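Local coordinates for protein P47 (Clostridium botulinum, PDB 6EKT) that may be part of a progenitor toxin complex that protects botulinum neurotoxin in the host gut, and folds like tubular lipid-binding proteins, at residues A[35-38]-A[39-43]; A[43-46]-A[47-51]; A[143-146]-A[147-151]; A[273-276]-A[277-280]. All blocks are in the same frame, centred on the assembly; numbering follows the deposited sequence. Where two conformers were deposited one is given.

Interaction 1: A[35-38]-A[39-43]; sequences KRVV and NKHLK
K35 meets N39 and V37 meets H41 in the opening turns of helix 35-49, a worked example of contacts four residues apart along an alpha-helix. The backbone is drawn close at two points: N39 N donates to K35 O over 2.7 Å, and L42 N to V38 O over 2.8 Å. Between them K40 N divides its hydrogen, making weak bonds to R36 O at 3.4 Å and V37 O at 3.3 Å. On one flank the side chains of K35 and N39 meet at a slant, with the methylene K35 CD 4.0 Å from N39 ND2, while N39 OD1 is hydrogen-bonded to I73 N in strand 72-74. On another, V37 and H41 run alongside each other and point the same way. The chi1 of V37 (176°) sets CG1 beside its own carbonyl carbon, and this methyl comes to 4.0 Å from H41 CE1. R36 NH2 and K40 NZ, both on exposed residues, stand 4.6 Å apart as like charges. The chemistry thus divides around the helix: buried V38 and L42 meet I73, whereas the neighbouring cations probably repel each other mildly, with solvent damping the cost.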
loop_
_atom_site.group_PDB
_atom_site.type_symbol
_atom_site.label_atom_id
_atom_site.label_comp_id
_atom_site.label_asym_id
_atom_site.label_seq_id
_atom_site.Cartn_x
_atom_site.Cartn_y
_atom_site.Cartn_z
ATOM N N LYS A 35 4.764 -14.997 -2.720
ATOM C CA LYS A 35 4.206 -16.341 -2.665
ATOM C C LYS A 35 5.144 -17.322 -1.963
ATOM O O LYS A 35 4.679 -18.308 -1.367
ATOM C CB LYS A 35 3.809 -16.852 -4.057
ATOM C CG LYS A 35 4.980 -17.201 -4.959
ATOM C CD LYS A 35 4.665 -18.403 -5.828
ATOM C CE LYS A 35 5.770 -18.659 -6.844
ATOM N NZ LYS A 35 7.006 -19.164 -6.193
ATOM N N ARG A 36 6.449 -17.056 -2.041
ATOM C CA ARG A 36 7.458 -17.826 -1.299
ATOM C C ARG A 36 7.119 -17.851 0.209
ATOM O O ARG A 36 7.200 -18.896 0.856
ATOM C CB ARG A 36 8.870 -17.266 -1.562
ATOM C CG ARG A 36 10.012 -18.151 -1.059
ATOM C CD ARG A 36 11.359 -17.820 -1.692
ATOM N NE ARG A 36 11.774 -16.441 -1.422
ATOM C CZ ARG A 36 12.446 -16.010 -0.349
ATOM N NH1 ARG A 36 12.724 -14.718 -0.249
ATOM N NH2 ARG A 36 12.838 -16.833 0.622
ATOM N N VAL A 37 6.701 -16.699 0.742
ATOM C CA VAL A 37 6.276 -16.594 2.142
ATOM C C VAL A 37 4.986 -17.383 2.374
ATOM O O VAL A 37 4.910 -18.166 3.323
ATOM C CB VAL A 37 6.104 -15.111 2.574
ATOM C CG1 VAL A 37 5.572 -15.011 4.003
ATOM C CG2 VAL A 37 7.426 -14.371 2.437
ATOM N N VAL A 38 3.986 -17.191 1.503
ATOM C CA VAL A 38 2.698 -17.869 1.663
ATOM C C VAL A 38 2.867 -19.397 1.595
ATOM O O VAL A 38 2.261 -20.122 2.381
ATOM C CB VAL A 38 1.636 -17.376 0.651
ATOM C CG1 VAL A 38 0.335 -18.145 0.799
ATOM C CG2 VAL A 38 1.357 -15.885 0.870
ATOM N N ASN A 39 3.702 -19.851 0.662
ATOM C CA ASN A 39 3.950 -21.267 0.422
ATOM C C ASN A 39 4.491 -21.978 1.648
ATOM O O ASN A 39 4.137 -23.138 1.906
ATOM C CB ASN A 39 4.870 -21.459 -0.784
ATOM C CG ASN A 39 4.093 -21.596 -2.088
ATOM O OD1 ASN A 39 2.898 -21.890 -2.078
ATOM N ND2 ASN A 39 4.774 -21.411 -3.209
ATOM N N LYS A 40 5.311 -21.261 2.413
ATOM C CA LYS A 40 5.858 -21.765 3.677
ATOM C C LYS A 40 4.741 -22.107 4.650
ATOM O O LYS A 40 4.722 -23.202 5.215
ATOM C CB LYS A 40 6.827 -20.755 4.300
ATOM C CG LYS A 40 8.274 -20.949 3.863
ATOM C CD LYS A 40 9.247 -20.007 4.572
ATOM C CE LYS A 40 10.468 -19.775 3.684
ATOM N NZ LYS A 40 11.603 -19.120 4.400
ATOM N N HIS A 41 3.800 -21.181 4.809
ATOM C CA HIS A 41 2.668 -21.373 5.703
ATOM C C HIS A 41 1.622 -22.358 5.168
ATOM O O HIS A 41 1.032 -23.121 5.945
ATOM C CB HIS A 41 2.031 -20.036 6.025
ATOM C CG HIS A 41 2.953 -19.088 6.729
ATOM N ND1 HIS A 41 3.283 -17.851 6.210
ATOM C CD2 HIS A 41 3.612 -19.190 7.909
ATOM C CE1 HIS A 41 4.102 -17.231 7.043
ATOM N NE2 HIS A 41 4.318 -18.021 8.080
ATOM N N LEU A 42 1.391 -22.340 3.853
ATOM C CA LEU A 42 0.480 -23.305 3.229
ATOM C C LEU A 42 0.962 -24.756 3.391
ATOM O O LEU A 42 0.162 -25.636 3.742
ATOM C CB LEU A 42 0.247 -22.964 1.750
ATOM C CG LEU A 42 -0.733 -23.815 0.939
ATOM C CD1 LEU A 42 -2.115 -23.915 1.566
ATOM C CD2 LEU A 42 -0.822 -23.234 -0.467
ATOM N N LYS A 43 2.257 -24.982 3.144
ATOM C CA LYS A 43 2.917 -26.276 3.384
ATOM C C LYS A 43 2.766 -26.770 4.830
ATOM O O LYS A 43 2.456 -27.947 5.041
ATOM C CB LYS A 43 4.405 -26.226 3.002
ATOM C CG LYS A 43 5.100 -27.596 2.952
ATOM C CD LYS A 43 6.608 -27.543 3.225
ATOM C CE LYS A 43 7.423 -26.841 2.138
ATOM N NZ LYS A 43 7.330 -27.424 0.762
#

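Interaction 2: A[43-46]-A[47-51]; sequences KEYI and TKNNI
T47 N and K48 N bond back to K43 O and E44 O in regular helical fashion, before N50, with its positive phi of 43°, turns the chain in a Schellman motif. Two donors grip K43 O: T47 N at 3.0 Å and, from the opposite face of the carbonyl plane, T47 OG1 at 3.1 Å. The hydroxyl gets there because chi1 of T47 (-59°) places OG1 beside its own backbone N, over the preceding turn. N49 makes a comparable return. Its ND2 donates to Y45 O over 3.1 Å, arriving in the carbonyl plane on a lone pair, and N49 N adds a weak bond to the same oxygen. N49 ND2 also lies 3.7 Å above the plane of the Y45 ring, over its centre, with ring and amide planes 50° apart; the bond to Y45 O helps hold the amide over the ring. Beyond the turn, I51 folds back so that its CG1 meets I46 CD1 at 4.0 Å, the two side chains crossing at about a right angle. I46 rests on W71 and I51 on Q172 and I173, while Y45 OH bonds to S174 N, and the chain leads on into strand 52-57.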
loop_
_atom_site.group_PDB
_atom_site.type_symbol
_atom_site.label_atom_id
_atom_site.label_comp_id
_atom_site.label_asym_id
_atom_site.label_seq_id
_atom_site.Cartn_x
_atom_site.Cartn_y
_atom_site.Cartn_z
ATOM N N LYS A 43 2.257 -24.982 3.144
ATOM C CA LYS A 43 2.917 -26.276 3.384
ATOM C C LYS A 43 2.766 -26.770 4.830
ATOM O O LYS A 43 2.456 -27.947 5.041
ATOM C CB LYS A 43 4.405 -26.226 3.002
ATOM C CG LYS A 43 5.100 -27.596 2.952
ATOM C CD LYS A 43 6.608 -27.543 3.225
ATOM C CE LYS A 43 7.423 -26.841 2.138
ATOM N NZ LYS A 43 7.330 -27.424 0.762
ATOM N N GLU A 44 2.998 -25.886 5.804
ATOM C CA GLU A 44 2.781 -26.194 7.230
ATOM C C GLU A 44 1.322 -26.589 7.461
ATOM O O GLU A 44 1.054 -27.576 8.136
ATOM C CB GLU A 44 3.172 -25.008 8.138
ATOM C CG GLU A 44 4.677 -24.767 8.270
ATOM C CD GLU A 44 5.075 -23.391 8.810
ATOM O OE1 GLU A 44 4.293 -22.401 8.743
ATOM O OE2 GLU A 44 6.222 -23.282 9.283
ATOM N N TYR A 45 0.393 -25.843 6.857
ATOM C CA TYR A 45 -1.038 -26.097 7.015
ATOM C C TYR A 45 -1.445 -27.469 6.491
ATOM O O TYR A 45 -2.192 -28.173 7.165
ATOM C CB TYR A 45 -1.880 -25.027 6.317
ATOM C CG TYR A 45 -3.370 -25.151 6.560
ATOM C CD1 TYR A 45 -3.978 -24.501 7.643
ATOM C CD2 TYR A 45 -4.187 -25.918 5.706
ATOM C CE1 TYR A 45 -5.351 -24.604 7.865
ATOM C CE2 TYR A 45 -5.554 -26.028 5.930
ATOM C CZ TYR A 45 -6.127 -25.365 7.008
ATOM O OH TYR A 45 -7.476 -25.471 7.231
ATOM N N ILE A 46 -0.990 -27.816 5.281
ATOM C CA ILE A 46 -1.266 -29.134 4.678
ATOM C C ILE A 46 -0.657 -30.303 5.485
ATOM O O ILE A 46 -1.353 -31.294 5.770
ATOM C CB ILE A 46 -0.895 -29.184 3.164
ATOM C CG1 ILE A 46 -1.735 -28.173 2.353
ATOM C CG2 ILE A 46 -1.066 -30.587 2.572
ATOM C CD1 ILE A 46 -3.247 -28.354 2.414
ATOM N N THR A 47 0.623 -30.180 5.834
ATOM C CA THR A 47 1.324 -31.171 6.670
ATOM C C THR A 47 0.676 -31.341 8.057
ATOM O O THR A 47 0.324 -32.463 8.433
ATOM C CB THR A 47 2.840 -30.849 6.783
ATOM O OG1 THR A 47 3.421 -30.835 5.472
ATOM C CG2 THR A 47 3.587 -31.879 7.661
ATOM N N LYS A 48 0.504 -30.238 8.794
ATOM C CA LYS A 48 0.028 -30.291 10.193
ATOM C C LYS A 48 -1.381 -30.891 10.332
ATOM O O LYS A 48 -1.701 -31.505 11.354
ATOM C CB LYS A 48 0.079 -28.907 10.857
ATOM C CG LYS A 48 0.308 -28.968 12.360
ATOM C CD LYS A 48 -0.146 -27.722 13.107
ATOM C CE LYS A 48 -0.251 -28.053 14.591
ATOM N NZ LYS A 48 -0.616 -26.871 15.424
ATOM N N ASN A 49 -2.208 -30.717 9.303
ATOM C CA ASN A 49 -3.598 -31.168 9.358
ATOM C C ASN A 49 -3.842 -32.532 8.695
ATOM O O ASN A 49 -4.968 -33.055 8.749
ATOM C CB ASN A 49 -4.529 -30.092 8.789
ATOM C CG ASN A 49 -4.769 -28.953 9.759
ATOM O OD1 ASN A 49 -5.473 -29.112 10.754
ATOM N ND2 ASN A 49 -4.198 -27.791 9.465
ATOM N N ASN A 50 -2.782 -33.097 8.095
ATOM C CA ASN A 50 -2.803 -34.400 7.391
ATOM C C ASN A 50 -4.032 -34.570 6.505
ATOM O O ASN A 50 -4.796 -35.531 6.646
ATOM C CB ASN A 50 -2.676 -35.571 8.374
ATOM C CG ASN A 50 -1.418 -35.490 9.203
ATOM O OD1 ASN A 50 -0.352 -35.956 8.790
ATOM N ND2 ASN A 50 -1.532 -34.895 10.382
ATOM N N ILE A 51 -4.209 -33.608 5.605
ATOM C CA ILE A 51 -5.402 -33.500 4.776
ATOM C C ILE A 51 -5.553 -34.711 3.868
ATOM O O ILE A 51 -4.649 -35.042 3.090
ATOM C CB ILE A 51 -5.396 -32.193 3.938
ATOM C CG1 ILE A 51 -5.190 -30.944 4.833
ATOM C CG2 ILE A 51 -6.644 -32.089 3.068
ATOM C CD1 ILE A 51 -6.345 -30.599 5.758
#

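Interaction 3: A[143-146]-A[147-151]; sequences VSDL and NGNLQ
With chi1 at -172°, D145 swings its carboxylate beside its own carbonyl carbon and under the backbone amides of N147 and N149; in N149, a chi1 of -68° brings CG beside the backbone N, and its side-chain amide joins the same acceptor. N147 N donates to D145 OD1 over 3.0 Å and N149 N to D145 OD2 over 3.1 Å, both from above the carboxylate plane. N149 ND2 adds a weak bond to D145 OD2 at 3.3 Å. The fit is close there, for N149 CB also comes within 3.1 Å of D145 OD2. D145 OD1 has a further donor in N106 N, so the carboxylate collects several N-H groups, which would probably favour its ionised form. D145 CB meets L150 CD1 at 4.3 Å, while L150 N is buried without a partner in the model. G148 N closes the backbone on D145 O over 3.1 Å, and G148 takes the positive phi that suits glycine. Side-chain and backbone bonds from one residue thus superpose an Asx turn on a type I beta turn, D145 to G148, in the connection from strand 124-141 to helix 152-168, where N147 ND2 also ties the bend to G104 O.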
loop_
_atom_site.group_PDB
_atom_site.type_symbol
_atom_site.label_atom_id
_atom_site.label_comp_id
_atom_site.label_asym_id
_atom_site.label_seq_id
_atom_site.Cartn_x
_atom_site.Cartn_y
_atom_site.Cartn_z
ATOM N N VAL A 143 -3.697 -29.229 -15.267
ATOM C CA VAL A 143 -3.037 -30.472 -15.703
ATOM C C VAL A 143 -3.435 -31.581 -14.731
ATOM O O VAL A 143 -3.295 -31.437 -13.515
ATOM C CB VAL A 143 -1.483 -30.358 -15.729
ATOM C CG1 VAL A 143 -0.852 -31.604 -16.346
ATOM C CG2 VAL A 143 -1.017 -29.122 -16.493
ATOM N N SER A 144 -3.930 -32.692 -15.266
ATOM C CA SER A 144 -4.349 -33.822 -14.428
ATOM C C SER A 144 -3.164 -34.426 -13.666
ATOM O O SER A 144 -3.253 -34.701 -12.458
ATOM C CB SER A 144 -5.093 -34.880 -15.269
ATOM O OG SER A 144 -6.243 -34.292 -15.868
ATOM N N ASP A 145 -2.055 -34.602 -14.373
ATOM C CA ASP A 145 -0.826 -35.105 -13.773
ATOM C C ASP A 145 0.388 -34.552 -14.508
ATOM O O ASP A 145 0.662 -34.911 -15.652
ATOM C CB ASP A 145 -0.799 -36.649 -13.755
ATOM C CG ASP A 145 0.389 -37.218 -12.965
ATOM O OD1 ASP A 145 1.059 -36.478 -12.225
ATOM O OD2 ASP A 145 0.642 -38.433 -13.078
ATOM N N LEU A 146 1.107 -33.679 -13.815
ATOM C CA LEU A 146 2.358 -33.105 -14.304
ATOM C C LEU A 146 3.426 -34.192 -14.581
ATOM O O LEU A 146 4.357 -33.967 -15.358
ATOM C CB LEU A 146 2.854 -32.073 -13.287
ATOM C CG LEU A 146 3.596 -30.796 -13.693
ATOM C CD1 LEU A 146 2.888 -30.009 -14.788
ATOM C CD2 LEU A 146 3.793 -29.937 -12.456
ATOM N N ASN A 147 3.260 -35.365 -13.961
ATOM C CA ASN A 147 4.172 -36.511 -14.117
ATOM C C ASN A 147 3.807 -37.472 -15.270
ATOM O O ASN A 147 4.517 -38.461 -15.502
ATOM C CB ASN A 147 4.289 -37.270 -12.782
ATOM C CG ASN A 147 4.898 -36.429 -11.671
ATOM O OD1 ASN A 147 5.737 -35.568 -11.917
ATOM N ND2 ASN A 147 4.476 -36.680 -10.435
ATOM N N GLY A 148 2.702 -37.191 -15.967
ATOM C CA GLY A 148 2.291 -37.912 -17.188
ATOM C C GLY A 148 1.676 -39.303 -17.054
ATOM O O GLY A 148 1.571 -40.034 -18.044
ATOM N N ASN A 149 1.250 -39.661 -15.844
ATOM C CA ASN A 149 0.797 -41.023 -15.535
ATOM C C ASN A 149 -0.675 -41.310 -15.833
ATOM O O ASN A 149 -1.056 -42.470 -15.990
ATOM C CB ASN A 149 1.111 -41.378 -14.081
ATOM C CG ASN A 149 2.597 -41.500 -13.816
ATOM O OD1 ASN A 149 3.126 -42.606 -13.752
ATOM N ND2 ASN A 149 3.279 -40.369 -13.670
ATOM N N LEU A 150 -1.501 -40.274 -15.906
ATOM C CA LEU A 150 -2.914 -40.472 -16.231
ATOM C C LEU A 150 -3.204 -40.192 -17.705
ATOM O O LEU A 150 -2.789 -39.157 -18.244
ATOM C CB LEU A 150 -3.820 -39.648 -15.309
ATOM C CG LEU A 150 -3.834 -40.070 -13.838
ATOM C CD1 LEU A 150 -4.364 -38.928 -12.995
ATOM C CD2 LEU A 150 -4.632 -41.339 -13.566
ATOM N N GLN A 151 -3.908 -41.122 -18.350
ATOM C CA GLN A 151 -4.286 -40.963 -19.754
ATOM C C GLN A 151 -5.697 -41.449 -20.083
ATOM O O GLN A 151 -6.283 -42.231 -19.334
ATOM C CB GLN A 151 -3.251 -41.622 -20.665
ATOM C CG GLN A 151 -2.107 -40.686 -21.008
ATOM C CD GLN A 151 -1.473 -41.005 -22.340
ATOM O OE1 GLN A 151 -0.846 -42.057 -22.509
ATOM N NE2 GLN A 151 -1.624 -40.090 -23.301
#

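Interaction 4: A[273-276]-A[277-280]; sequences STSD and TTGR
T278 forms the tight part of this hairpin, its hydroxyl caught between those of T274 and S275. T278 OG1 lies 2.7 Å from T274 OG1 and, equally, 2.7 Å from S275 OG; both are hydrogen bonds, and since a hydroxyl donates only once, T278 OG1 must accept in at least one. All three oxygens sit between their own backbone N and carbonyl carbon (chi1 of T278 is 60°), which turns them inward upon one another, the side chains of T274 and T278 crossing at about a right angle. S275 OG in addition receives T277 N over 3.2 Å, so that this hydroxyl bridges the bend. The backbone reinforces the knot: T274 N donates to T278 O over 3.0 Å in a nearly straight bond (177°), and S275 N makes a weak one to the same oxygen. The strands come close here too, S273 and buried G279 forming an antiparallel non-hydrogen-bonded pair with their CA atoms 4.3 Å apart. Toward solvent the contact slackens. Exposed T274 brings CG2 only to 4.3 Å from R280 NE, at the edge of the guanidinium group. D276 is exposed too, with a long, weak ion pair to R218. The bend links strands 269-273 and 279-288 beside the start of helix 244-252, whose E244 accepts G279 N and whose K245 shares a backbone bond with T277.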
loop_
_atom_site.group_PDB
_atom_site.type_symbol
_atom_site.label_atom_id
_atom_site.label_comp_id
_atom_site.label_asym_id
_atom_site.label_seq_id
_atom_site.Cartn_x
_atom_site.Cartn_y
_atom_site.Cartn_z
ATOM N N SER A 273 -7.822 18.076 -3.996
ATOM C CA SER A 273 -7.811 16.895 -4.841
ATOM C C SER A 273 -7.592 17.316 -6.280
ATOM O O SER A 273 -8.088 18.361 -6.716
ATOM C CB SER A 273 -9.118 16.118 -4.705
ATOM O OG SER A 273 -9.225 15.563 -3.410
ATOM N N THR A 274 -6.804 16.519 -6.988
ATOM C CA THR A 274 -6.590 16.689 -8.427
ATOM C C THR A 274 -7.058 15.444 -9.212
ATOM O O THR A 274 -7.122 15.473 -10.445
ATOM C CB THR A 274 -5.114 17.006 -8.754
ATOM O OG1 THR A 274 -4.260 16.025 -8.158
ATOM C CG2 THR A 274 -4.709 18.410 -8.250
ATOM N N SER A 275 -7.337 14.362 -8.477
ATOM C CA SER A 275 -7.999 13.123 -8.982
ATOM C C SER A 275 -8.395 12.305 -7.746
ATOM O O SER A 275 -8.213 12.776 -6.614
ATOM C CB SER A 275 -7.088 12.291 -9.906
ATOM O OG SER A 275 -6.043 11.651 -9.185
ATOM N N ASP A 276 -8.936 11.091 -7.941
ATOM C CA ASP A 276 -9.240 10.229 -6.790
ATOM C C ASP A 276 -8.004 9.875 -5.967
ATOM O O ASP A 276 -8.100 9.624 -4.757
ATOM C CB ASP A 276 -9.923 8.947 -7.250
ATOM C CG ASP A 276 -11.325 9.203 -7.762
ATOM O OD1 ASP A 276 -12.131 9.786 -7.008
ATOM O OD2 ASP A 276 -11.597 8.847 -8.925
ATOM N N THR A 277 -6.842 9.889 -6.608
ATOM C CA THR A 277 -5.639 9.419 -5.946
ATOM C C THR A 277 -4.493 10.432 -5.859
ATOM O O THR A 277 -3.438 10.095 -5.331
ATOM C CB THR A 277 -5.114 8.141 -6.611
ATOM O OG1 THR A 277 -4.795 8.450 -7.966
ATOM C CG2 THR A 277 -6.175 6.987 -6.526
ATOM N N THR A 278 -4.703 11.648 -6.368
ATOM C CA THR A 278 -3.667 12.692 -6.348
ATOM C C THR A 278 -4.179 14.010 -5.758
ATOM O O THR A 278 -5.386 14.259 -5.689
ATOM C CB THR A 278 -3.071 12.964 -7.757
ATOM O OG1 THR A 278 -4.101 13.396 -8.634
ATOM C CG2 THR A 278 -2.350 11.736 -8.329
ATOM N N GLY A 279 -3.244 14.866 -5.336
ATOM C CA GLY A 279 -3.604 16.182 -4.825
ATOM C C GLY A 279 -2.413 17.064 -4.541
ATOM O O GLY A 279 -1.268 16.712 -4.845
ATOM N N ARG A 280 -2.699 18.204 -3.932
ATOM C CA ARG A 280 -1.659 19.146 -3.498
ATOM C C ARG A 280 -2.153 19.863 -2.248
ATOM O O ARG A 280 -3.327 19.781 -1.918
ATOM C CB ARG A 280 -1.312 20.143 -4.623
ATOM C CG ARG A 280 -2.498 20.926 -5.128
ATOM C CD ARG A 280 -2.247 21.556 -6.500
ATOM N NE ARG A 280 -3.443 22.301 -6.867
ATOM C CZ ARG A 280 -3.739 23.523 -6.433
ATOM N NH1 ARG A 280 -2.900 24.194 -5.643
ATOM N NH2 ARG A 280 -4.883 24.086 -6.811
#

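Along the chain the four contacts come in numerical order. Interactions 1 and 2 are consecutive parts of helix 35-49, share K43 and have centres 12 Å apart, so one rod carries the chain from strand 29-34 to strand 52-57. Interaction 3, in the connection from strand 124-141 to helix 152-168, lies on the same side of the chain's centre, its nearest atoms about 13 Å from interaction 1 and about 14 Å from interaction 2. Interaction 4 belongs to another sheet on the opposite side, its centre 52 Å from that of interaction 3. These local motifs are therefore spread along an elongated, TULIP-like molecule, shaping one helix and two separate turns rather than one common site.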